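Local coordinates for Galactose/lactose metabolism regulatory protein GAL80 (PDB 3BTV), which represses the galactose and lactose metabolic genes of yeast by binding the activator GAL4 and blocking its transcriptional activation when no inducing sugar is present, at residues B[298-302]-B[303-307]; B[212-215]-B[216-220]; B[139-142]-B[143-146]; B[127-131]-B[132-136]. The protein carries 1 engineered substitution. All coordinates share one frame; numbering follows the deposited sequence.

All four contacts are local, and they follow one another along the chain without nesting or crossing. Interaction 4 comes first, where the loop after strand 121-125 turns into helix 132-143. Interaction 3 sits at the other end of that helix, just before strand 148-152, so the two mark the start and finish of one helix of the Rossmann domain. Interaction 2 lies inside helix 209-225 of the C-terminal domain, with its centre about 15 Å from that of interaction 4. Interaction 1 closes the hairpin of strands 295-301 and 305-310 in the large mixed sheet. Its centre is about 40 Å from that of interaction 3.

Interaction 1: B[298-302]-B[303-307]; sequences DIHGT and KRDLK. Engineered in segment 303-307: Arg304 (natural residue Gly).
Lys307 NZ donates to Asp298 OD2 at 2.7 Å, a salt bridge made on the syn lone pair of the carboxylate. The two side chains run side by side. The Lys307 side chain starts with CG anti to the backbone N (chi1 175°), then bends at its last two torsions, which curls the chain round OD2. A methionine in its place would probably leave the Asp298 carboxylate without its cation in this strand pair. On the same face, His300 and Asp305 form the next non-hydrogen-bonded pair. The imidazole and carboxylate planes stand 77° apart, and ND1 of His300 reaches OD2 of Asp305 in a weak hydrogen bond of 3.5 Å. The stronger partner of this ring is Glu180, which takes NE2, and Lys283 of the second subunit packs on the same residue. Asp305 OD1 also accepts a weak bond from Gly301 N. Ile299 and Leu306 point to the other face, where Ile299 CD1 lies 4.2 Å from Leu306 CD2. Ile168 of helix 159-169 packs against both. Their backbones are joined twice: Ile299 N to Leu306 O at 2.8 Å, and Leu306 N to Ile299 O at 3.0 Å. At the turn, Gly301 N makes a weak bond to Arg304 O. Arg304 is engineered, replacing a natural glycine. Its side chain starts away from 298-302, and NH1 bonds to Tyr172 O. The whole is an antiparallel beta hairpin, strands 295-301 and 305-310, within the large mixed sheet of the C-terminal domain.

Interaction 2: B[212-215]-B[216-220]; sequences TTFG and HTIDI
Phe214 and Ile218 meet one turn apart on helix 209-225 of the C-terminal domain. Ile218 lies over one face of the phenyl ring. Its CB makes a CH-pi contact, 3.9 Å from the centroid of the Phe214 ring and 19° off the normal. Its CD1 reaches the ring atom CE1 of Phe214 at 3.6 Å. The ring swings over its neighbour because CG is anti to the backbone N (chi1 175°), which carries it along the helix toward Ile218. Helix 405-424 packs on both side chains, through Ile415 and Val418 at Phe214 and Leu411 and Leu414 at Ile218. An alanine in place of Phe214 is likely to take away the face that Ile218 CB rests on and leave Ile415 and Val418 without the ring they pack against. His216 sets its ring edge-to-face with Trp126, while its CD2 comes 3.3 Å from Thr212 O. The Asp219 carboxylate turns away from 212-215 to a salt bridge with Arg156. The carbonyl of Thr213 takes two bonds from one residue. Thr217 N and Thr217 OG1 approach Thr213 O from opposite faces of its plane, at 3.2 Å and 3.0 Å.

Interaction 3: B[139-142]-B[143-146]; sequences YKAA and AERG
Glu144 places its CG between its own backbone N and carbonyl carbon (chi1 60°), which folds the side chain back over the last helical turn. Beyond CG the chain is extended, and OE2 comes 3.7 Å from Lys140 CG. The two side chains cross at a slant. Their charged ends do not meet: Lys140 NZ stays 6.4 Å from Glu144 OE2. Tyr139 has CG anti to the backbone N (chi1 -178°). This turns the ring toward the following turn, and CE2 lies 4.0 Å from Ala143 CB. Leu405, Met406 and Leu409 of helix 405-424 also pack on this ring. The backbone is still helical here. Ala143 N bonds to Tyr139 O at 2.7 Å, and Glu144 N to Lys140 O at 2.8 Å. Glu144 is the first residue to leave helical angles. Gly146 N then bonds to Ala143 O, closing a type I beta turn, with a weak bond to Ala142 O. Gly146 has a positive phi (89°), where a CB would be jammed against the preceding carbonyl oxygen. The end of the Arg145 side chain leads away, and its NE bonds to Ser113 OG. This is the C-terminal end of helix 132-143, where a tight turn leads into strand 148-152 of the Rossmann domain.

Interaction 4: B[127-131]-B[132-136]; sequences ALACS and LDQAE
Ser131 O accepts from Ala135 N at 2.9 Å, the first bond of the new helix. The hydroxyl of the same serine caps an N-H of the first turn: Ser131 OG accepts from Gln134 N at 3.1 Å, with an N-H...O angle of 170°. OG can do this because it sits between the backbone N and the carbonyl carbon (chi1 67°), turned to the side of the first helical turn. Gln134 answers in the other direction. Its side chain points back at the loop, and beyond CG it runs extended to the amide. The carbonyl OE1 of Gln134 accepts from Cys130 N at 3.0 Å. That donor is tilted 34° from the carbonyl plane. The bond ties the end of the side chain to the loop backbone just ahead of the cap. Ser131 is thus the N-cap of helix 132-143, which follows strand 121-125 in the Rossmann domain. Its hydroxyl and its carbonyl both accept from backbone N-H groups of the first turn. The Ala129 methyl packs alongside the glutamine chain, with its CB 3.4 Å from Gln134 CB and 3.3 Å from OE1 of the same residue. A looser apolar contact lies next to it. Leu128 CD2 stands 4.2 Å from Ala135 CB, and Ala129 CB is 4.4 Å from the same methyl. His412 of helix 405-424 packs on both Leu128 and Ala135. Ile138, one turn further along the helix, touches Leu128 and Ala129. The backbone O of Leu128 accepts a hydrogen bond from His102 ND1.

Interaction 1: B[298-302]-B[303-307]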
loop_
_atom_site.group_PDB
_atom_site.type_symbol
_atom_site.label_atom_id
_atom_site.label_comp_id
_atom_site.label_asym_id
_atom_site.label_seq_id
_atom_site.Cartn_x
_atom_site.Cartn_y
_atom_site.Cartn_z
ATOM N N ASP B 298 5.878 4.814 -6.933
ATOM C CA ASP B 298 6.034 6.164 -6.385
ATOM C C ASP B 298 7.158 6.148 -5.376
ATOM O O ASP B 298 7.070 5.453 -4.367
ATOM C CB ASP B 298 4.747 6.565 -5.662
ATOM C CG ASP B 298 3.652 7.002 -6.614
ATOM O OD1 ASP B 298 2.464 6.859 -6.252
ATOM O OD2 ASP B 298 3.977 7.487 -7.722
ATOM N N ILE B 299 8.210 6.911 -5.635
ATOM C CA ILE B 299 9.319 7.014 -4.690
ATOM C C ILE B 299 9.347 8.426 -4.106
ATOM O O ILE B 299 9.493 9.392 -4.829
ATOM C CB ILE B 299 10.637 6.661 -5.377
ATOM C CG1 ILE B 299 10.531 5.245 -5.950
ATOM C CG2 ILE B 299 11.811 6.772 -4.405
ATOM C CD1 ILE B 299 11.766 4.741 -6.622
ATOM N N HIS B 300 9.127 8.552 -2.803
ATOM C CA HIS B 300 9.062 9.883 -2.184
ATOM C C HIS B 300 10.391 10.200 -1.513
ATOM O O HIS B 300 10.813 9.497 -0.573
ATOM C CB HIS B 300 7.925 9.921 -1.163
ATOM C CG HIS B 300 6.631 9.403 -1.702
ATOM N ND1 HIS B 300 5.839 10.143 -2.555
ATOM C CD2 HIS B 300 5.984 8.223 -1.508
ATOM C CE1 HIS B 300 4.758 9.442 -2.867
ATOM N NE2 HIS B 300 4.824 8.274 -2.246
ATOM N N GLY B 301 11.064 11.227 -2.019
ATOM C CA GLY B 301 12.362 11.652 -1.508
ATOM C C GLY B 301 12.235 12.869 -0.616
ATOM O O GLY B 301 11.194 13.497 -0.578
ATOM N N THR B 302 13.289 13.203 0.116
ATOM C CA THR B 302 13.235 14.397 0.958
ATOM C C THR B 302 13.305 15.669 0.127
ATOM O O THR B 302 12.855 16.711 0.583
ATOM C CB THR B 302 14.370 14.434 1.994
ATOM O OG1 THR B 302 15.612 14.234 1.326
ATOM C CG2 THR B 302 14.186 13.311 3.038
ATOM N N LYS B 303 13.854 15.577 -1.086
ATOM C CA LYS B 303 13.968 16.748 -1.968
ATOM C C LYS B 303 13.006 16.755 -3.154
ATOM O O LYS B 303 12.508 17.807 -3.536
ATOM C CB LYS B 303 15.387 16.880 -2.523
ATOM C CG LYS B 303 16.447 17.220 -1.484
ATOM C CD LYS B 303 17.823 17.210 -2.124
ATOM C CE LYS B 303 18.919 16.972 -1.092
ATOM N NZ LYS B 303 19.042 18.078 -0.108
ATOM N N ARG B 304 12.787 15.591 -3.760
ATOM C CA ARG B 304 11.911 15.471 -4.915
ATOM C C ARG B 304 11.200 14.144 -4.865
ATOM O O ARG B 304 11.643 13.221 -4.168
ATOM C CB ARG B 304 12.708 15.520 -6.222
ATOM C CG ARG B 304 13.364 16.854 -6.551
ATOM C CD ARG B 304 13.942 16.807 -7.978
ATOM N NE ARG B 304 14.583 18.058 -8.354
ATOM C CZ ARG B 304 15.776 18.456 -7.915
ATOM N NH1 ARG B 304 16.472 17.695 -7.077
ATOM N NH2 ARG B 304 16.276 19.619 -8.317
ATOM N N ASP B 305 10.092 14.049 -5.594
ATOM C CA ASP B 305 9.429 12.765 -5.794
ATOM C C ASP B 305 9.711 12.271 -7.198
ATOM O O ASP B 305 9.861 13.065 -8.138
ATOM C CB ASP B 305 7.920 12.887 -5.614
ATOM C CG ASP B 305 7.521 13.079 -4.156
ATOM O OD1 ASP B 305 8.400 12.975 -3.266
ATOM O OD2 ASP B 305 6.326 13.333 -3.908
ATOM N N LEU B 306 9.758 10.953 -7.331
ATOM C CA LEU B 306 9.992 10.299 -8.610
ATOM C C LEU B 306 8.854 9.305 -8.793
ATOM O O LEU B 306 8.493 8.608 -7.861
ATOM C CB LEU B 306 11.329 9.565 -8.533
ATOM C CG LEU B 306 11.917 8.819 -9.710
ATOM C CD1 LEU B 306 13.419 8.699 -9.488
ATOM C CD2 LEU B 306 11.285 7.459 -9.756
ATOM N N LYS B 307 8.301 9.246 -9.986
ATOM C CA LYS B 307 7.248 8.291 -10.306
ATOM C C LYS B 307 7.496 7.604 -11.658
ATOM O O LYS B 307 7.762 8.256 -12.685
ATOM C CB LYS B 307 5.886 8.986 -10.314
ATOM C CG LYS B 307 4.741 8.070 -10.750
ATOM C CD LYS B 307 3.598 8.879 -11.383
ATOM C CE LYS B 307 2.789 9.624 -10.329
ATOM N NZ LYS B 307 2.177 8.667 -9.344
#

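Interaction 2: B[212-215]-B[216-220]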
loop_
_atom_site.group_PDB
_atom_site.type_symbol
_atom_site.label_atom_id
_atom_site.label_comp_id
_atom_site.label_asym_id
_atom_site.label_seq_id
_atom_site.Cartn_x
_atom_site.Cartn_y
_atom_site.Cartn_z
ATOM N N THR B 212 6.525 -13.922 -10.876
ATOM C CA THR B 212 6.826 -13.307 -12.154
ATOM C C THR B 212 6.658 -11.796 -12.122
ATOM O O THR B 212 7.630 -11.053 -12.253
ATOM C CB THR B 212 5.964 -13.918 -13.270
ATOM O OG1 THR B 212 5.988 -15.347 -13.151
ATOM C CG2 THR B 212 6.489 -13.505 -14.659
ATOM N N THR B 213 5.425 -11.345 -11.934
ATOM C CA THR B 213 5.103 -9.929 -12.022
ATOM C C THR B 213 5.716 -9.148 -10.872
ATOM O O THR B 213 6.434 -8.187 -11.079
ATOM C CB THR B 213 3.590 -9.699 -12.022
ATOM O OG1 THR B 213 2.988 -10.547 -13.001
ATOM C CG2 THR B 213 3.274 -8.237 -12.353
ATOM N N PHE B 214 5.431 -9.582 -9.653
ATOM C CA PHE B 214 6.070 -9.003 -8.493
ATOM C C PHE B 214 7.588 -9.197 -8.537
ATOM O O PHE B 214 8.342 -8.294 -8.176
ATOM C CB PHE B 214 5.476 -9.596 -7.221
ATOM C CG PHE B 214 6.160 -9.141 -5.967
ATOM C CD1 PHE B 214 5.921 -7.884 -5.450
ATOM C CD2 PHE B 214 7.048 -9.969 -5.316
ATOM C CE1 PHE B 214 6.549 -7.471 -4.307
ATOM C CE2 PHE B 214 7.682 -9.558 -4.163
ATOM C CZ PHE B 214 7.432 -8.316 -3.660
ATOM N N GLY B 215 8.042 -10.365 -8.985
ATOM C CA GLY B 215 9.469 -10.618 -9.093
ATOM C C GLY B 215 10.220 -9.591 -9.949
ATOM O O GLY B 215 11.212 -9.007 -9.515
ATOM N N HIS B 216 9.771 -9.382 -11.182
ATOM C CA HIS B 216 10.430 -8.406 -12.048
ATOM C C HIS B 216 10.404 -7.021 -11.384
ATOM O O HIS B 216 11.414 -6.332 -11.318
ATOM C CB HIS B 216 9.748 -8.331 -13.417
ATOM C CG HIS B 216 10.177 -9.397 -14.380
ATOM N ND1 HIS B 216 11.399 -9.379 -15.020
ATOM C CD2 HIS B 216 9.523 -10.491 -14.847
ATOM C CE1 HIS B 216 11.489 -10.423 -15.829
ATOM N NE2 HIS B 216 10.363 -11.113 -15.744
ATOM N N THR B 217 9.248 -6.651 -10.851
ATOM C CA THR B 217 9.057 -5.316 -10.287
ATOM C C THR B 217 9.857 -5.052 -9.015
ATOM O O THR B 217 10.492 -4.010 -8.872
ATOM C CB THR B 217 7.571 -5.046 -10.014
ATOM O OG1 THR B 217 6.831 -5.247 -11.224
ATOM C CG2 THR B 217 7.375 -3.604 -9.554
ATOM N N ILE B 218 9.831 -5.988 -8.084
ATOM C CA ILE B 218 10.503 -5.774 -6.822
ATOM C C ILE B 218 12.011 -5.814 -7.056
ATOM O O ILE B 218 12.793 -5.169 -6.351
ATOM C CB ILE B 218 10.068 -6.814 -5.771
ATOM C CG1 ILE B 218 10.233 -6.234 -4.365
ATOM C CG2 ILE B 218 10.853 -8.109 -5.962
ATOM C CD1 ILE B 218 9.232 -5.151 -3.999
ATOM N N ASP B 219 12.423 -6.548 -8.075
ATOM C CA ASP B 219 13.841 -6.570 -8.388
ATOM C C ASP B 219 14.319 -5.227 -8.923
ATOM O O ASP B 219 15.392 -4.773 -8.542
ATOM C CB ASP B 219 14.216 -7.656 -9.399
ATOM C CG ASP B 219 15.687 -7.587 -9.777
ATOM O OD1 ASP B 219 16.541 -7.872 -8.909
ATOM O OD2 ASP B 219 15.996 -7.203 -10.924
ATOM N N ILE B 220 13.561 -4.599 -9.823
ATOM C CA ILE B 220 13.990 -3.268 -10.299
ATOM C C ILE B 220 13.925 -2.258 -9.168
ATOM O O ILE B 220 14.722 -1.318 -9.120
ATOM C CB ILE B 220 13.202 -2.732 -11.540
ATOM C CG1 ILE B 220 11.739 -2.495 -11.193
ATOM C CG2 ILE B 220 13.333 -3.672 -12.745
ATOM C CD1 ILE B 220 10.952 -1.895 -12.351
#

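Interaction 3: B[139-142]-B[143-146]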
loop_
_atom_site.group_PDB
_atom_site.type_symbol
_atom_site.label_atom_id
_atom_site.label_comp_id
_atom_site.label_asym_id
_atom_site.label_seq_id
_atom_site.Cartn_x
_atom_site.Cartn_y
_atom_site.Cartn_z
ATOM N N TYR B 139 21.873 -23.212 -9.746
ATOM C CA TYR B 139 22.984 -22.306 -9.487
ATOM C C TYR B 139 24.232 -23.116 -9.206
ATOM O O TYR B 139 25.270 -22.930 -9.845
ATOM C CB TYR B 139 22.718 -21.338 -8.323
ATOM C CG TYR B 139 23.890 -20.392 -8.156
ATOM C CD1 TYR B 139 24.053 -19.304 -9.011
ATOM C CD2 TYR B 139 24.867 -20.621 -7.192
ATOM C CE1 TYR B 139 25.143 -18.455 -8.892
ATOM C CE2 TYR B 139 25.958 -19.773 -7.061
ATOM C CZ TYR B 139 26.093 -18.697 -7.920
ATOM O OH TYR B 139 27.171 -17.853 -7.799
ATOM N N LYS B 140 24.116 -24.036 -8.258
ATOM C CA LYS B 140 25.234 -24.895 -7.891
ATOM C C LYS B 140 25.844 -25.582 -9.113
ATOM O O LYS B 140 27.056 -25.529 -9.315
ATOM C CB LYS B 140 24.795 -25.922 -6.842
ATOM C CG LYS B 140 25.949 -26.615 -6.119
ATOM C CD LYS B 140 25.481 -27.867 -5.386
ATOM C CE LYS B 140 24.188 -27.614 -4.619
ATOM N NZ LYS B 140 24.317 -26.554 -3.574
ATOM N N ALA B 141 25.013 -26.210 -9.938
ATOM C CA ALA B 141 25.519 -26.883 -11.136
ATOM C C ALA B 141 26.176 -25.901 -12.116
ATOM O O ALA B 141 27.185 -26.221 -12.745
ATOM C CB ALA B 141 24.412 -27.678 -11.822
ATOM N N ALA B 142 25.607 -24.705 -12.249
ATOM C CA ALA B 142 26.189 -23.702 -13.134
ATOM C C ALA B 142 27.531 -23.233 -12.588
ATOM O O ALA B 142 28.519 -23.149 -13.313
ATOM C CB ALA B 142 25.245 -22.518 -13.300
ATOM N N ALA B 143 27.556 -22.923 -11.299
ATOM C CA ALA B 143 28.773 -22.452 -10.651
ATOM C C ALA B 143 29.884 -23.495 -10.735
ATOM O O ALA B 143 31.009 -23.179 -11.125
ATOM C CB ALA B 143 28.487 -22.066 -9.202
ATOM N N GLU B 144 29.572 -24.742 -10.394
ATOM C CA GLU B 144 30.565 -25.810 -10.493
ATOM C C GLU B 144 30.845 -26.165 -11.951
ATOM O O GLU B 144 31.548 -27.130 -12.244
ATOM C CB GLU B 144 30.140 -27.050 -9.695
ATOM C CG GLU B 144 28.831 -27.684 -10.140
ATOM C CD GLU B 144 28.418 -28.847 -9.253
ATOM O OE1 GLU B 144 29.225 -29.783 -9.087
ATOM O OE2 GLU B 144 27.285 -28.827 -8.725
ATOM N N ARG B 145 30.287 -25.376 -12.860
ATOM C CA ARG B 145 30.551 -25.545 -14.284
ATOM C C ARG B 145 31.525 -24.472 -14.760
ATOM O O ARG B 145 32.194 -24.634 -15.777
ATOM C CB ARG B 145 29.251 -25.479 -15.093
ATOM C CG ARG B 145 29.453 -25.604 -16.600
ATOM C CD ARG B 145 30.286 -26.835 -16.945
ATOM N NE ARG B 145 30.616 -26.887 -18.367
ATOM C CZ ARG B 145 31.682 -26.311 -18.917
ATOM N NH1 ARG B 145 32.528 -25.624 -18.164
ATOM N NH2 ARG B 145 31.899 -26.422 -20.222
ATOM N N GLY B 146 31.587 -23.368 -14.024
ATOM C CA GLY B 146 32.559 -22.325 -14.300
ATOM C C GLY B 146 32.130 -21.255 -15.289
ATOM O O GLY B 146 32.807 -20.236 -15.426
#

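Interaction 4: B[127-131]-B[132-136]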
loop_
_atom_site.group_PDB
_atom_site.type_symbol
_atom_site.label_atom_id
_atom_site.label_comp_id
_atom_site.label_asym_id
_atom_site.label_seq_id
_atom_site.Cartn_x
_atom_site.Cartn_y
_atom_site.Cartn_z
ATOM N N ALA B 127 11.403 -16.871 -14.706
ATOM C CA ALA B 127 12.072 -17.294 -13.484
ATOM C C ALA B 127 13.068 -18.416 -13.737
ATOM O O ALA B 127 12.921 -19.199 -14.677
ATOM C CB ALA B 127 11.033 -17.739 -12.447
ATOM N N LEU B 128 14.077 -18.503 -12.875
ATOM C CA LEU B 128 15.122 -19.498 -13.041
ATOM C C LEU B 128 14.542 -20.909 -12.920
ATOM O O LEU B 128 14.837 -21.781 -13.731
ATOM C CB LEU B 128 16.243 -19.292 -12.015
ATOM C CG LEU B 128 17.381 -20.319 -12.106
ATOM C CD1 LEU B 128 17.920 -20.421 -13.540
ATOM C CD2 LEU B 128 18.500 -19.973 -11.130
ATOM N N ALA B 129 13.695 -21.119 -11.919
ATOM C CA ALA B 129 13.102 -22.435 -11.705
ATOM C C ALA B 129 11.741 -22.335 -11.020
ATOM O O ALA B 129 11.228 -21.235 -10.789
ATOM C CB ALA B 129 14.038 -23.310 -10.899
ATOM N N CYS B 130 11.157 -23.489 -10.714
ATOM C CA CYS B 130 9.829 -23.556 -10.090
ATOM C C CYS B 130 9.851 -23.490 -8.572
ATOM O O CYS B 130 8.801 -23.379 -7.940
ATOM C CB CYS B 130 9.128 -24.849 -10.510
ATOM S SG CYS B 130 8.812 -24.909 -12.272
ATOM N N SER B 131 11.040 -23.586 -7.987
ATOM C CA SER B 131 11.186 -23.523 -6.535
ATOM C C SER B 131 12.591 -23.072 -6.181
ATOM O O SER B 131 13.506 -23.167 -7.003
ATOM C CB SER B 131 10.932 -24.893 -5.913
ATOM O OG SER B 131 11.952 -25.812 -6.302
ATOM N N LEU B 132 12.757 -22.577 -4.959
ATOM C CA LEU B 132 14.068 -22.165 -4.477
ATOM C C LEU B 132 15.013 -23.376 -4.511
ATOM O O LEU B 132 16.165 -23.286 -4.953
ATOM C CB LEU B 132 13.944 -21.578 -3.063
ATOM C CG LEU B 132 15.242 -21.169 -2.369
ATOM C CD1 LEU B 132 16.030 -20.214 -3.242
ATOM C CD2 LEU B 132 14.972 -20.566 -1.015
ATOM N N ASP B 133 14.508 -24.521 -4.074
ATOM C CA ASP B 133 15.285 -25.762 -4.127
ATOM C C ASP B 133 15.871 -26.016 -5.513
ATOM O O ASP B 133 17.080 -26.209 -5.657
ATOM C CB ASP B 133 14.435 -26.955 -3.697
ATOM C CG ASP B 133 14.285 -27.048 -2.192
ATOM O OD1 ASP B 133 15.092 -26.419 -1.473
ATOM O OD2 ASP B 133 13.366 -27.752 -1.727
ATOM N N GLN B 134 15.012 -26.016 -6.531
ATOM C CA GLN B 134 15.464 -26.151 -7.915
ATOM C C GLN B 134 16.465 -25.064 -8.283
ATOM O O GLN B 134 17.473 -25.340 -8.935
ATOM C CB GLN B 134 14.279 -26.056 -8.883
ATOM C CG GLN B 134 13.540 -27.358 -9.137
ATOM C CD GLN B 134 12.610 -27.284 -10.348
ATOM O OE1 GLN B 134 12.422 -26.220 -10.952
ATOM N NE2 GLN B 134 12.032 -28.422 -10.710
ATOM N N ALA B 135 16.168 -23.821 -7.892
ATOM C CA ALA B 135 17.023 -22.692 -8.268
ATOM C C ALA B 135 18.438 -22.881 -7.716
ATOM O O ALA B 135 19.434 -22.680 -8.419
ATOM C CB ALA B 135 16.418 -21.360 -7.787
ATOM N N GLU B 136 18.517 -23.284 -6.454
ATOM C CA GLU B 136 19.802 -23.571 -5.826
ATOM C C GLU B 136 20.568 -24.696 -6.507
ATOM O O GLU B 136 21.784 -24.604 -6.686
ATOM C CB GLU B 136 19.631 -23.828 -4.329
ATOM C CG GLU B 136 19.621 -22.524 -3.549
ATOM C CD GLU B 136 19.036 -22.653 -2.161
ATOM O OE1 GLU B 136 18.627 -23.774 -1.782
ATOM O OE2 GLU B 136 18.985 -21.623 -1.450
#